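PDB 4FC4: nitrite transporter NirC from Salmonella enterica subsp. enterica serovar Typhimurium, which catalyses nitrite uptake and nitrite export across the cytoplasmic membrane, as a channel of the formate/nitrite transporter family. Local coordinates for residues Ala14-Leu19 / Thr84-Leu89; Leu25-Ser30 / Trp102-Gln107; Val38-Ile43 / Leu69-Ile74; Val114-Val119 / His197-Met202; Thr203-Ser208 / His224-Val229. One frame throughout, in Å; residues are numbered along the deposited sequence.

Interaction 1: residues Ala14-Leu19 / Thr84-Leu89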
# COMPACT_ATOMS: atom_id res chain seq x y z
N ALA B 14 -33.74 3.12 -8.48
CA ALA B 14 -34.96 3.81 -7.97
C ALA B 14 -34.64 5.12 -7.25
O ALA B 14 -35.37 6.11 -7.39
CB ALA B 14 -35.86 2.89 -7.09
N ARG B 15 -33.54 5.14 -6.52
CA ARG B 15 -33.07 6.34 -5.83
C ARG B 15 -32.66 7.41 -6.81
O ARG B 15 -32.98 8.57 -6.58
CB ARG B 15 -31.87 6.02 -4.92
CG ARG B 15 -31.50 7.17 -3.99
CD ARG B 15 -30.08 7.07 -3.45
NE ARG B 15 -29.06 6.74 -4.45
CZ ARG B 15 -28.40 7.64 -5.22
NH1 ARG B 15 -28.68 8.94 -5.15
NH2 ARG B 15 -27.48 7.24 -6.09
N ILE B 16 -31.92 7.00 -7.86
CA ILE B 16 -31.53 7.91 -8.95
C ILE B 16 -32.79 8.48 -9.62
O ILE B 16 -32.92 9.69 -9.79
CB ILE B 16 -30.63 7.19 -9.98
CG1 ILE B 16 -29.24 6.91 -9.40
CG2 ILE B 16 -30.53 7.98 -11.30
CD1 ILE B 16 -28.48 5.86 -10.20
N ALA B 17 -33.74 7.61 -9.95
CA ALA B 17 -35.02 8.00 -10.46
C ALA B 17 -35.74 8.98 -9.56
O ALA B 17 -36.35 9.94 -10.07
CB ALA B 17 -35.89 6.79 -10.69
N ARG B 18 -35.69 8.75 -8.23
CA ARG B 18 -36.44 9.65 -7.30
C ARG B 18 -35.75 10.99 -7.29
O ARG B 18 -36.41 12.04 -7.32
CB ARG B 18 -36.62 9.08 -5.87
CG ARG B 18 -37.69 7.99 -5.77
CD ARG B 18 -38.01 7.54 -4.34
NE ARG B 18 -36.81 7.03 -3.69
CZ ARG B 18 -36.39 5.77 -3.75
NH1 ARG B 18 -35.28 5.45 -3.15
NH2 ARG B 18 -37.08 4.83 -4.40
N LEU B 19 -34.42 10.94 -7.32
CA LEU B 19 -33.62 12.14 -7.35
C LEU B 19 -33.92 12.99 -8.60
O LEU B 19 -34.16 14.18 -8.48
CB LEU B 19 -32.15 11.80 -7.25
CG LEU B 19 -31.18 12.98 -7.20
CD1 LEU B 19 -31.47 13.76 -5.94
CD2 LEU B 19 -29.71 12.51 -7.22
N THR B 84 -25.28 3.51 -16.55
CA THR B 84 -25.63 2.52 -17.60
C THR B 84 -25.92 1.12 -17.01
O THR B 84 -26.92 0.46 -17.44
CB THR B 84 -24.60 2.38 -18.74
OG1 THR B 84 -23.40 1.83 -18.22
CG2 THR B 84 -24.33 3.68 -19.45
N MET B 85 -25.04 0.70 -16.06
CA MET B 85 -25.25 -0.55 -15.27
C MET B 85 -26.41 -0.49 -14.28
O MET B 85 -27.26 -1.39 -14.29
CB MET B 85 -23.99 -0.98 -14.52
CG MET B 85 -24.10 -2.29 -13.73
SD MET B 85 -22.47 -2.64 -12.95
CE MET B 85 -22.46 -1.51 -11.56
N PHE B 86 -26.48 0.56 -13.47
CA PHE B 86 -27.43 0.61 -12.36
C PHE B 86 -28.85 0.54 -12.90
O PHE B 86 -29.72 -0.27 -12.44
CB PHE B 86 -27.25 1.91 -11.51
CG PHE B 86 -26.02 1.93 -10.61
CD1 PHE B 86 -25.79 0.93 -9.65
CD2 PHE B 86 -25.09 2.98 -10.69
CE1 PHE B 86 -24.66 0.97 -8.81
CE2 PHE B 86 -23.96 3.03 -9.86
CZ PHE B 86 -23.74 2.02 -8.93
N LEU B 87 -29.09 1.41 -13.88
CA LEU B 87 -30.39 1.55 -14.48
C LEU B 87 -30.82 0.28 -15.20
O LEU B 87 -31.99 -0.05 -15.20
CB LEU B 87 -30.45 2.78 -15.37
CG LEU B 87 -30.11 4.10 -14.66
CD1 LEU B 87 -30.33 5.25 -15.61
CD2 LEU B 87 -30.98 4.32 -13.43
N THR B 88 -29.86 -0.44 -15.76
CA THR B 88 -30.17 -1.67 -16.48
C THR B 88 -30.75 -2.68 -15.49
O THR B 88 -31.88 -3.22 -15.71
CB THR B 88 -28.91 -2.24 -17.18
OG1 THR B 88 -28.63 -1.43 -18.34
CG2 THR B 88 -29.10 -3.69 -17.61
N LEU B 89 -30.00 -2.91 -14.41
CA LEU B 89 -30.40 -3.78 -13.32
C LEU B 89 -31.71 -3.31 -12.73
O LEU B 89 -32.55 -4.13 -12.36
CB LEU B 89 -29.28 -3.88 -12.24
CG LEU B 89 -28.07 -4.66 -12.78
CD1 LEU B 89 -26.88 -4.69 -11.83
CD2 LEU B 89 -28.48 -6.09 -13.09

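Interaction 2: residues Leu25-Ser30 / Trp102-Gln107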
# COMPACT_ATOMS: atom_id res chain seq x y z
N LEU B 25 -32.65 19.89 -9.16
CA LEU B 25 -31.44 20.63 -8.80
C LEU B 25 -30.32 19.75 -8.23
O LEU B 25 -29.17 19.81 -8.67
CB LEU B 25 -31.77 21.77 -7.81
CG LEU B 25 -30.57 22.58 -7.24
CD1 LEU B 25 -29.80 23.32 -8.34
CD2 LEU B 25 -31.00 23.52 -6.11
N GLY B 26 -30.66 18.94 -7.23
CA GLY B 26 -29.66 18.02 -6.63
C GLY B 26 -29.18 17.01 -7.65
O GLY B 26 -28.03 16.69 -7.65
N PHE B 27 -30.06 16.55 -8.55
CA PHE B 27 -29.64 15.76 -9.71
C PHE B 27 -28.51 16.42 -10.51
O PHE B 27 -27.51 15.78 -10.81
CB PHE B 27 -30.81 15.37 -10.66
CG PHE B 27 -30.41 14.31 -11.64
CD1 PHE B 27 -30.43 12.96 -11.27
CD2 PHE B 27 -29.89 14.66 -12.90
CE1 PHE B 27 -30.01 11.99 -12.16
CE2 PHE B 27 -29.44 13.68 -13.76
CZ PHE B 27 -29.52 12.34 -13.41
N TRP B 28 -28.67 17.70 -10.85
CA TRP B 28 -27.67 18.38 -11.64
C TRP B 28 -26.44 18.67 -10.86
O TRP B 28 -25.33 18.51 -11.41
CB TRP B 28 -28.20 19.65 -12.30
CG TRP B 28 -29.16 19.30 -13.40
CD1 TRP B 28 -30.52 19.11 -13.29
CD2 TRP B 28 -28.84 19.02 -14.81
NE1 TRP B 28 -31.07 18.77 -14.50
CE2 TRP B 28 -30.13 18.69 -15.46
CE3 TRP B 28 -27.67 19.03 -15.59
CZ2 TRP B 28 -30.22 18.40 -16.82
CZ3 TRP B 28 -27.78 18.74 -16.96
CH2 TRP B 28 -29.02 18.43 -17.56
N VAL B 29 -26.59 19.08 -9.60
CA VAL B 29 -25.37 19.36 -8.81
C VAL B 29 -24.51 18.07 -8.74
O VAL B 29 -23.31 18.05 -8.98
CB VAL B 29 -25.70 19.91 -7.39
CG1 VAL B 29 -24.45 19.93 -6.52
CG2 VAL B 29 -26.23 21.33 -7.48
N SER B 30 -25.20 16.99 -8.47
CA SER B 30 -24.59 15.74 -8.17
C SER B 30 -23.99 15.07 -9.45
O SER B 30 -22.90 14.47 -9.39
CB SER B 30 -25.63 14.90 -7.40
OG SER B 30 -25.10 13.66 -7.06
N TRP B 102 -34.04 5.43 -20.03
CA TRP B 102 -33.70 6.31 -21.15
C TRP B 102 -33.98 7.79 -20.96
O TRP B 102 -33.35 8.60 -21.58
CB TRP B 102 -34.26 5.77 -22.46
CG TRP B 102 -33.82 4.35 -22.78
CD1 TRP B 102 -34.64 3.24 -22.97
CD2 TRP B 102 -32.44 3.84 -22.98
NE1 TRP B 102 -33.90 2.12 -23.27
CE2 TRP B 102 -32.58 2.40 -23.29
CE3 TRP B 102 -31.15 4.41 -22.92
CZ2 TRP B 102 -31.48 1.59 -23.53
CZ3 TRP B 102 -30.05 3.57 -23.18
CH2 TRP B 102 -30.21 2.20 -23.48
N ALA B 103 -34.88 8.18 -20.06
CA ALA B 103 -35.04 9.60 -19.78
C ALA B 103 -33.89 10.14 -18.89
O ALA B 103 -33.52 11.31 -18.95
CB ALA B 103 -36.38 9.82 -19.12
N ILE B 104 -33.30 9.26 -18.09
CA ILE B 104 -32.33 9.67 -17.14
C ILE B 104 -30.90 9.73 -17.70
O ILE B 104 -30.18 10.72 -17.47
CB ILE B 104 -32.41 8.77 -15.89
CG1 ILE B 104 -33.78 8.98 -15.18
CG2 ILE B 104 -31.22 9.01 -14.99
CD1 ILE B 104 -33.95 8.19 -13.90
N LEU B 105 -30.48 8.68 -18.42
CA LEU B 105 -29.10 8.55 -18.90
C LEU B 105 -28.60 9.83 -19.61
O LEU B 105 -27.50 10.28 -19.29
CB LEU B 105 -28.91 7.30 -19.80
CG LEU B 105 -28.79 5.95 -19.11
CD1 LEU B 105 -28.78 4.87 -20.16
CD2 LEU B 105 -27.52 5.85 -18.20
N PRO B 106 -29.38 10.41 -20.56
CA PRO B 106 -28.90 11.63 -21.25
C PRO B 106 -28.71 12.84 -20.30
O PRO B 106 -27.77 13.64 -20.46
CB PRO B 106 -30.02 11.92 -22.31
CG PRO B 106 -31.18 11.04 -21.94
CD PRO B 106 -30.59 9.85 -21.20
N GLN B 107 -29.62 12.99 -19.33
CA GLN B 107 -29.44 13.98 -18.27
C GLN B 107 -28.12 13.78 -17.48
O GLN B 107 -27.41 14.77 -17.22
CB GLN B 107 -30.54 13.89 -17.25
CG GLN B 107 -31.96 14.03 -17.76
CD GLN B 107 -32.89 14.36 -16.59
OE1 GLN B 107 -34.04 14.70 -16.82
NE2 GLN B 107 -32.38 14.26 -15.32

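Interaction 3: residues Val38-Ile43 / Leu69-Ile74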
# COMPACT_ATOMS: atom_id res chain seq x y z
N VAL B 38 -14.03 13.45 -11.81
CA VAL B 38 -13.28 12.70 -12.79
C VAL B 38 -12.21 13.61 -13.42
O VAL B 38 -11.04 13.19 -13.57
CB VAL B 38 -14.17 11.98 -13.83
CG1 VAL B 38 -13.31 11.21 -14.84
CG2 VAL B 38 -15.08 10.98 -13.14
N GLY B 39 -12.60 14.85 -13.73
CA GLY B 39 -11.70 15.88 -14.22
C GLY B 39 -10.45 16.12 -13.34
O GLY B 39 -9.35 16.26 -13.88
N LEU B 40 -10.62 16.24 -12.02
CA LEU B 40 -9.53 16.53 -11.15
C LEU B 40 -8.55 15.34 -11.27
O LEU B 40 -7.33 15.53 -11.21
CB LEU B 40 -10.01 16.74 -9.69
CG LEU B 40 -10.82 18.05 -9.34
CD1 LEU B 40 -11.54 17.91 -8.02
CD2 LEU B 40 -9.88 19.28 -9.27
N GLY B 41 -9.08 14.13 -11.47
CA GLY B 41 -8.25 12.99 -11.86
C GLY B 41 -7.47 13.14 -13.18
O GLY B 41 -6.28 12.80 -13.27
N ILE B 42 -8.14 13.65 -14.22
CA ILE B 42 -7.51 13.78 -15.51
C ILE B 42 -6.39 14.85 -15.44
O ILE B 42 -5.33 14.70 -16.05
CB ILE B 42 -8.52 14.26 -16.59
CG1 ILE B 42 -9.36 13.10 -17.12
CG2 ILE B 42 -7.71 14.89 -17.74
CD1 ILE B 42 -8.61 12.05 -17.98
N ILE B 43 -6.63 15.95 -14.73
CA ILE B 43 -5.62 16.99 -14.63
C ILE B 43 -4.40 16.34 -13.96
O ILE B 43 -3.27 16.53 -14.45
CB ILE B 43 -6.10 18.24 -13.85
CG1 ILE B 43 -7.26 18.92 -14.61
CG2 ILE B 43 -4.91 19.20 -13.68
CD1 ILE B 43 -8.07 19.93 -13.83
N LEU B 69 -12.38 7.82 -9.70
CA LEU B 69 -13.57 7.06 -9.32
C LEU B 69 -13.71 6.95 -7.82
O LEU B 69 -14.84 6.80 -7.31
CB LEU B 69 -13.59 5.71 -9.98
CG LEU B 69 -14.93 4.99 -9.91
CD1 LEU B 69 -16.06 5.68 -10.71
CD2 LEU B 69 -14.64 3.57 -10.41
N THR B 70 -12.58 7.06 -7.11
CA THR B 70 -12.62 7.14 -5.66
C THR B 70 -13.46 8.32 -5.18
O THR B 70 -14.33 8.13 -4.32
CB THR B 70 -11.23 7.25 -5.06
OG1 THR B 70 -10.43 6.12 -5.50
CG2 THR B 70 -11.33 7.31 -3.56
N LEU B 71 -13.23 9.52 -5.74
CA LEU B 71 -14.07 10.69 -5.50
C LEU B 71 -15.51 10.40 -5.84
O LEU B 71 -16.38 10.57 -5.03
CB LEU B 71 -13.58 11.93 -6.29
CG LEU B 71 -12.19 12.52 -5.90
CD1 LEU B 71 -11.81 13.71 -6.78
CD2 LEU B 71 -12.09 12.86 -4.41
N VAL B 72 -15.78 10.01 -7.08
CA VAL B 72 -17.14 9.73 -7.52
C VAL B 72 -17.88 8.80 -6.53
O VAL B 72 -19.01 9.10 -6.15
CB VAL B 72 -17.14 9.13 -8.98
CG1 VAL B 72 -18.53 8.61 -9.37
CG2 VAL B 72 -16.70 10.19 -9.99
N ILE B 73 -17.22 7.75 -6.01
CA ILE B 73 -17.97 6.73 -5.27
C ILE B 73 -18.06 7.05 -3.78
O ILE B 73 -19.10 6.89 -3.14
CB ILE B 73 -17.37 5.32 -5.47
CG1 ILE B 73 -17.50 4.85 -6.94
CG2 ILE B 73 -18.00 4.32 -4.51
CD1 ILE B 73 -16.78 3.53 -7.19
N ILE B 74 -16.97 7.56 -3.24
CA ILE B 74 -16.80 7.70 -1.81
C ILE B 74 -17.26 9.08 -1.37
O ILE B 74 -17.93 9.18 -0.39
CB ILE B 74 -15.36 7.46 -1.41
CG1 ILE B 74 -14.95 6.08 -1.97
CG2 ILE B 74 -15.17 7.60 0.12
CD1 ILE B 74 -15.35 4.88 -1.08

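Interaction 4: residues Val114-Val119 / His197-Met202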
# COMPACT_ATOMS: atom_id res chain seq x y z
N VAL B 114 -21.22 19.35 -18.04
CA VAL B 114 -21.14 20.61 -17.32
C VAL B 114 -20.02 20.59 -16.25
O VAL B 114 -19.22 21.52 -16.18
CB VAL B 114 -22.50 20.95 -16.69
CG1 VAL B 114 -22.37 22.07 -15.65
CG2 VAL B 114 -23.53 21.34 -17.80
N GLY B 115 -19.92 19.52 -15.45
CA GLY B 115 -18.94 19.50 -14.36
C GLY B 115 -17.54 19.39 -14.93
O GLY B 115 -16.58 19.96 -14.38
N SER B 116 -17.46 18.69 -16.07
CA SER B 116 -16.22 18.54 -16.80
C SER B 116 -15.75 19.85 -17.40
O SER B 116 -14.63 20.23 -17.19
CB SER B 116 -16.37 17.49 -17.88
OG SER B 116 -16.55 16.19 -17.36
N VAL B 117 -16.60 20.53 -18.18
CA VAL B 117 -16.22 21.79 -18.80
C VAL B 117 -15.85 22.74 -17.68
O VAL B 117 -14.91 23.55 -17.77
CB VAL B 117 -17.38 22.39 -19.61
CG1 VAL B 117 -17.12 23.85 -19.97
CG2 VAL B 117 -17.65 21.56 -20.85
N PHE B 118 -16.58 22.63 -16.57
CA PHE B 118 -16.40 23.57 -15.47
C PHE B 118 -15.06 23.39 -14.76
O PHE B 118 -14.38 24.40 -14.49
CB PHE B 118 -17.56 23.51 -14.50
CG PHE B 118 -17.34 24.30 -13.21
CD1 PHE B 118 -17.50 25.70 -13.18
CD2 PHE B 118 -17.05 23.63 -12.02
CE1 PHE B 118 -17.35 26.40 -11.99
CE2 PHE B 118 -16.91 24.33 -10.82
CZ PHE B 118 -17.05 25.71 -10.81
N VAL B 119 -14.68 22.15 -14.43
CA VAL B 119 -13.36 21.96 -13.76
C VAL B 119 -12.23 22.38 -14.76
O VAL B 119 -11.16 22.88 -14.35
CB VAL B 119 -13.19 20.51 -13.23
CG1 VAL B 119 -13.05 19.55 -14.42
CG2 VAL B 119 -11.98 20.39 -12.27
N HIS B 197 -12.76 6.50 -21.78
CA HIS B 197 -13.84 6.82 -20.82
C HIS B 197 -14.53 8.07 -21.29
O HIS B 197 -13.89 9.09 -21.45
CB HIS B 197 -13.28 6.95 -19.37
CG HIS B 197 -14.36 7.05 -18.32
ND1 HIS B 197 -14.57 8.15 -17.61
CD2 HIS B 197 -15.35 6.12 -17.92
CE1 HIS B 197 -15.65 7.97 -16.79
NE2 HIS B 197 -16.11 6.71 -16.96
N SER B 198 -15.82 7.97 -21.61
CA SER B 198 -16.60 9.12 -22.19
C SER B 198 -16.53 10.41 -21.32
O SER B 198 -16.09 11.46 -21.79
CB SER B 198 -18.06 8.70 -22.45
OG SER B 198 -18.74 8.45 -21.20
N VAL B 199 -16.93 10.31 -20.06
CA VAL B 199 -16.88 11.46 -19.12
C VAL B 199 -15.44 11.95 -18.90
O VAL B 199 -15.15 13.15 -18.89
CB VAL B 199 -17.60 11.13 -17.79
CG1 VAL B 199 -17.53 12.27 -16.80
CG2 VAL B 199 -19.07 10.78 -18.05
N ALA B 200 -14.50 11.05 -18.71
CA ALA B 200 -13.10 11.50 -18.55
C ALA B 200 -12.60 12.23 -19.82
O ALA B 200 -11.83 13.17 -19.72
CB ALA B 200 -12.18 10.34 -18.19
N ASN B 201 -13.06 11.82 -21.00
CA ASN B 201 -12.65 12.48 -22.23
C ASN B 201 -13.19 13.91 -22.29
O ASN B 201 -12.52 14.81 -22.78
CB ASN B 201 -13.07 11.70 -23.49
CG ASN B 201 -12.23 10.44 -23.75
OD1 ASN B 201 -12.53 9.69 -24.73
ND2 ASN B 201 -11.24 10.16 -22.91
N MET B 202 -14.39 14.12 -21.76
CA MET B 202 -15.00 15.44 -21.68
C MET B 202 -14.05 16.46 -21.06
O MET B 202 -13.91 17.56 -21.61
CB MET B 202 -16.30 15.43 -20.86
CG MET B 202 -17.43 14.59 -21.42
SD MET B 202 -18.80 14.38 -20.25
CE MET B 202 -19.90 13.38 -21.24
O HOH W 1 -14.24 14.66 -16.42

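Interaction 5: residues Thr203-Ser208 / His224-Val229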
# COMPACT_ATOMS: atom_id res chain seq x y z
N THR B 203 -13.40 16.13 -19.94
CA THR B 203 -12.46 17.06 -19.33
C THR B 203 -11.23 17.24 -20.26
O THR B 203 -10.75 18.34 -20.50
CB THR B 203 -12.02 16.64 -17.89
OG1 THR B 203 -13.11 16.79 -16.97
CG2 THR B 203 -10.91 17.57 -17.40
N LEU B 204 -10.72 16.14 -20.80
CA LEU B 204 -9.53 16.25 -21.63
C LEU B 204 -9.85 17.16 -22.80
O LEU B 204 -9.06 18.07 -23.14
CB LEU B 204 -9.09 14.89 -22.14
CG LEU B 204 -7.84 15.03 -22.98
CD1 LEU B 204 -6.63 15.50 -22.16
CD2 LEU B 204 -7.65 13.68 -23.64
N PHE B 205 -11.02 16.93 -23.41
CA PHE B 205 -11.38 17.70 -24.57
C PHE B 205 -11.52 19.17 -24.26
O PHE B 205 -11.18 20.00 -25.11
CB PHE B 205 -12.61 17.15 -25.27
CG PHE B 205 -12.38 15.80 -25.94
CD1 PHE B 205 -11.21 15.52 -26.59
CD2 PHE B 205 -13.34 14.79 -25.88
CE1 PHE B 205 -10.99 14.28 -27.18
CE2 PHE B 205 -13.13 13.56 -26.48
CZ PHE B 205 -11.95 13.30 -27.13
N ALA B 206 -11.93 19.50 -23.03
CA ALA B 206 -12.22 20.89 -22.69
C ALA B 206 -10.87 21.59 -22.42
O ALA B 206 -10.61 22.73 -22.90
CB ALA B 206 -13.22 20.98 -21.53
N LEU B 207 -10.00 20.89 -21.72
CA LEU B 207 -8.64 21.34 -21.46
C LEU B 207 -7.86 21.64 -22.75
O LEU B 207 -7.23 22.69 -22.88
CB LEU B 207 -7.90 20.25 -20.70
CG LEU B 207 -8.25 20.05 -19.23
CD1 LEU B 207 -7.45 18.87 -18.72
CD2 LEU B 207 -7.99 21.33 -18.40
N SER B 208 -7.87 20.72 -23.71
CA SER B 208 -7.23 21.04 -24.96
C SER B 208 -7.95 22.21 -25.66
O SER B 208 -7.29 23.11 -26.24
CB SER B 208 -7.12 19.81 -25.87
OG SER B 208 -6.43 20.21 -27.04
N HIS B 224 -17.40 13.54 -32.42
CA HIS B 224 -17.07 12.22 -32.98
C HIS B 224 -16.60 11.23 -31.94
O HIS B 224 -17.16 10.14 -31.84
CB HIS B 224 -16.03 12.35 -34.11
CG HIS B 224 -15.60 11.02 -34.66
ND1 HIS B 224 -16.36 10.30 -35.50
CD2 HIS B 224 -14.48 10.27 -34.44
CE1 HIS B 224 -15.74 9.16 -35.83
NE2 HIS B 224 -14.60 9.13 -35.18
N ASN B 225 -15.57 11.57 -31.17
CA ASN B 225 -15.10 10.68 -30.04
C ASN B 225 -16.18 10.41 -28.98
O ASN B 225 -16.47 9.26 -28.70
CB ASN B 225 -13.86 11.23 -29.36
CG ASN B 225 -13.40 10.38 -28.16
OD1 ASN B 225 -14.01 10.43 -27.08
ND2 ASN B 225 -12.31 9.61 -28.35
N LEU B 226 -16.78 11.47 -28.42
CA LEU B 226 -17.84 11.35 -27.41
C LEU B 226 -19.01 10.46 -27.88
O LEU B 226 -19.49 9.62 -27.10
CB LEU B 226 -18.30 12.73 -26.89
CG LEU B 226 -17.28 13.58 -26.09
CD1 LEU B 226 -17.94 14.81 -25.46
CD2 LEU B 226 -16.60 12.74 -24.98
N LEU B 227 -19.42 10.58 -29.16
CA LEU B 227 -20.48 9.69 -29.68
C LEU B 227 -20.13 8.21 -29.56
O LEU B 227 -20.78 7.49 -28.82
CB LEU B 227 -20.89 10.02 -31.11
CG LEU B 227 -21.93 9.06 -31.72
CD1 LEU B 227 -23.26 9.09 -30.94
CD2 LEU B 227 -22.17 9.37 -33.21
N TRP B 228 -19.08 7.78 -30.26
CA TRP B 228 -18.64 6.38 -30.21
C TRP B 228 -18.15 5.88 -28.84
O TRP B 228 -18.46 4.75 -28.44
CB TRP B 228 -17.69 6.10 -31.37
CG TRP B 228 -18.40 6.40 -32.66
CD1 TRP B 228 -18.22 7.50 -33.50
CD2 TRP B 228 -19.52 5.65 -33.26
NE1 TRP B 228 -19.08 7.45 -34.56
CE2 TRP B 228 -19.88 6.37 -34.49
CE3 TRP B 228 -20.20 4.48 -32.93
CZ2 TRP B 228 -20.90 5.92 -35.33
CZ3 TRP B 228 -21.20 4.02 -33.78
CH2 TRP B 228 -21.57 4.73 -34.95
N VAL B 229 -17.46 6.72 -28.08
CA VAL B 229 -17.01 6.32 -26.73
C VAL B 229 -18.20 6.15 -25.79
O VAL B 229 -18.27 5.17 -25.07
CB VAL B 229 -15.92 7.26 -26.21
CG1 VAL B 229 -15.48 6.90 -24.78
CG2 VAL B 229 -14.76 7.15 -27.19

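Interaction 1: residues Ala14-Leu19 / Thr84-Leu89
Ile16 on the N-terminal helix 3-22 reaches across to Phe86 and Leu87 on helix 80-93. This is apolar helix packing in the aquaporin-like fold of the formate/nitrite transporter (FNT) family. It joins the N-terminal helix to the piece that follows a transmembrane helix break between residues 75 and 80. Thr84 lies on the far side of helix 80-93, turned to helices 150-172 and 219-248. Met85 does not reach Ile16, but its CE sits 4.3 Å above one face of the Phe86 ring, near the rim. Ile16 CD1 comes closest to Phe86 CB, at 4.3 Å, and lies obliquely to the ring, which also packs on Ile168 and Ile172. Leu87 offers a methyl group: its CD2 lies 4.3 Å from Ile16 CG2. Ile16 can serve both partners because its branches diverge. CG2 is anti to the backbone N, and CG1 (chi1 -71°) carries CD1 outward on an extended chain. Ile104 of helix 98-125 touches both Ile16 and Leu87 and adds a third helix to the cluster. Near Ile16, Arg15 forms a salt bridge with Glu78. Thr88 packs on helices 98-125 and 219-248, and its OG1 donates a 2.7 Å bond to Thr84 O one turn earlier, with a C=O...donor angle of 166°.

Interaction 2: residues Leu25-Ser30 / Trp102-Gln107
Phe27 of helix 24-51 and Gln107 of helix 98-125 make the closest approach of the two segments, with the amide nitrogen oblique to the ring. Gln107 NE2 lies 3.4 Å from Phe27 CE2 and 3.5 Å from Phe27 CD2. The amide plane is turned 72° from the ring plane, and the side chains run at about a right angle. The glutamine's aliphatic root also packs, with Gln107 CB 3.7 Å from Phe27 CE2. At the surface the Trp28 ring comes near the backbone carbonyl of Gln107, with Trp28 CZ3 at van der Waals distance, 4.0 Å, from Gln107 O.

The apolar part is small. Phe27 CZ touches Ile104 CG2 at 4.1 Å. Phe27 reaches both partners because its CG is anti to the backbone N (chi1 -167°), which sends the ring toward helix 98-125.

The backbones stay well apart, with segment axes 11.9 Å at closest and 47° between their directions. Residues 102-107 are kinked at Pro106, whose N makes no bond to the turn before. Ser20 of helix 3-22 touches both Phe27 and Gln107, and Tyr247 of a neighbouring subunit packs on Leu25. Large side chains thus bridge two separated, predicted transmembrane helices in the aquaporin-like FNT fold.

Interaction 3: residues Val38-Ile43 / Leu69-Ile74
Val38 marks the closest approach of the two backbones, its CA lying 6.6 Å from Leu69 CA. The contact belongs to the helical bundle of the FNT fold. It ties helix 24-51 to the short helix 67-75, which runs up to the break before helix 80-93. That helix takes a wider pi-type turn at residues 71-74. Leu69 points away; Leu71 and Val72 point toward helix 24-51 and do the touching. Val38 CG2 and Val72 CG2 meet methyl to methyl at 3.6 Å. In both valines CG1 is anti to the backbone N (chi1 180° and 171°), and CG2, beside the backbone N, is the branch that meets its mate. The second pair, Leu40 and Leu71, is looser and lies toward the subunit interface. There Leu163 of a neighbouring subunit packs on Leu40, and Met170 of that subunit packs on Leu71. Ala200 of helix 198-209 also touches Val38. Leu40 and Leu71 approach through single methyl groups, with Leu40 CD1 4.4 Å from Leu71 CD1.

Interaction 4: residues Val114-Val119 / His197-Met202
Ser116 of helix 98-125 packs against Met202 and Val199 of helix 198-209, close to the centre of the chain. Helix 198-209 follows a break in an interrupted transmembrane helix, a hallmark of the FNT fold. Ser116 has the most surface buried by the contact. Its CA lies only 5.9 Å from Met202 CA, an approach that suits a side chain as small as serine. Ser116 CB and Met202 CB meet at 3.6 Å. The rest of Met202 then leads away on an extended chain toward Trp109 and Leu113.

Ser116 OG lies beside its own backbone N (chi1 -67°), and its hydroxyl bonds to Asn112 O one turn earlier. Val199 O is 3.7 Å from Ser116 OG, and a water joins the two. The water donates to Ser116 OG at 2.9 Å and to Val199 O at 3.0 Å, using both of its hydrogens. This water bridges the two helices, whose polar atoms here do not bond directly. Val199 adds its CG1 at a looser 4.1 Å from Ser116 OG.

His197 stands at the break itself, consistent with the central histidine of FNT channels, and its NE2 is bonded to Thr81 OG1. It caps the helix that carries Val199 and Met202: Ala200 N donates to His197 ND1 at 3.1 Å, with an N-H...acceptor angle of 147° and the donor tilted from the ring plane.

Interaction 5: residues Thr203-Ser208 / His224-Val229
Phe205 has its CG beside the backbone N (chi1 -68°), which sends the ring from helix 198-209 toward helix 219-248. In Asn225 CG is anti to the backbone N (chi1 177°), which carries the amide to the ring edge. Phe205 CE2 is 3.3 Å from Asn225 OD1, which lies near the ring plane. Phe205 CZ is 3.4 Å from Asn225 CG. The amide plane is turned 76° from the ring. A carbonyl oxygen beside the hydrogen-bearing rim of an aromatic ring is probably mildly favourable.

The amide is held from its other end. Asn225 ND2 is hydrogen-bonded to Glu196 OE1 and to Lys145 O, and these two bonds fix its rotation and leave OD1 beside the ring.

Leu226 supplies the apolar half. Its CD2 sits at the same ring edge, 3.9 Å from Phe205 CE2 and 4.0 Å from Phe205 CD2. The leucine and phenylalanine side chains run past each other in opposite directions. Leu226 also touches Met202 and Asn201, so the packing continues along helix 198-209. Thr146 of helix 137-147 touches the Phe205 side chain too. The contact is buried within one subunit. It is an internal helix-helix contact of the FNT bundle, between the half-helix after the break and the last transmembrane helix.

In the fold
Interactions 1 and 2 alternate along the chain and touch, with centres 11 Å apart. Leu105 of interaction 2 packs on Leu87, and Ile104 on Ala17. Interaction 3 falls between the segments of both, and it shares helix 24-51 with interaction 2. Interactions 4 and 5 come later in series and share helix 198-209, with centres 8 Å apart. Helix 98-125 serves interactions 2 and 4. Interaction 3 touches both 4 and 5, through Ala200 and Thr203 among others. Interactions 1 and 5 lie 25 Å apart between centres. The contacts tie the pieces on both sides of the first break, and the piece after the second, to the continuous helices of the bundle. Interactions 2, 3 and 4 also reach a neighbouring subunit of the pentamer.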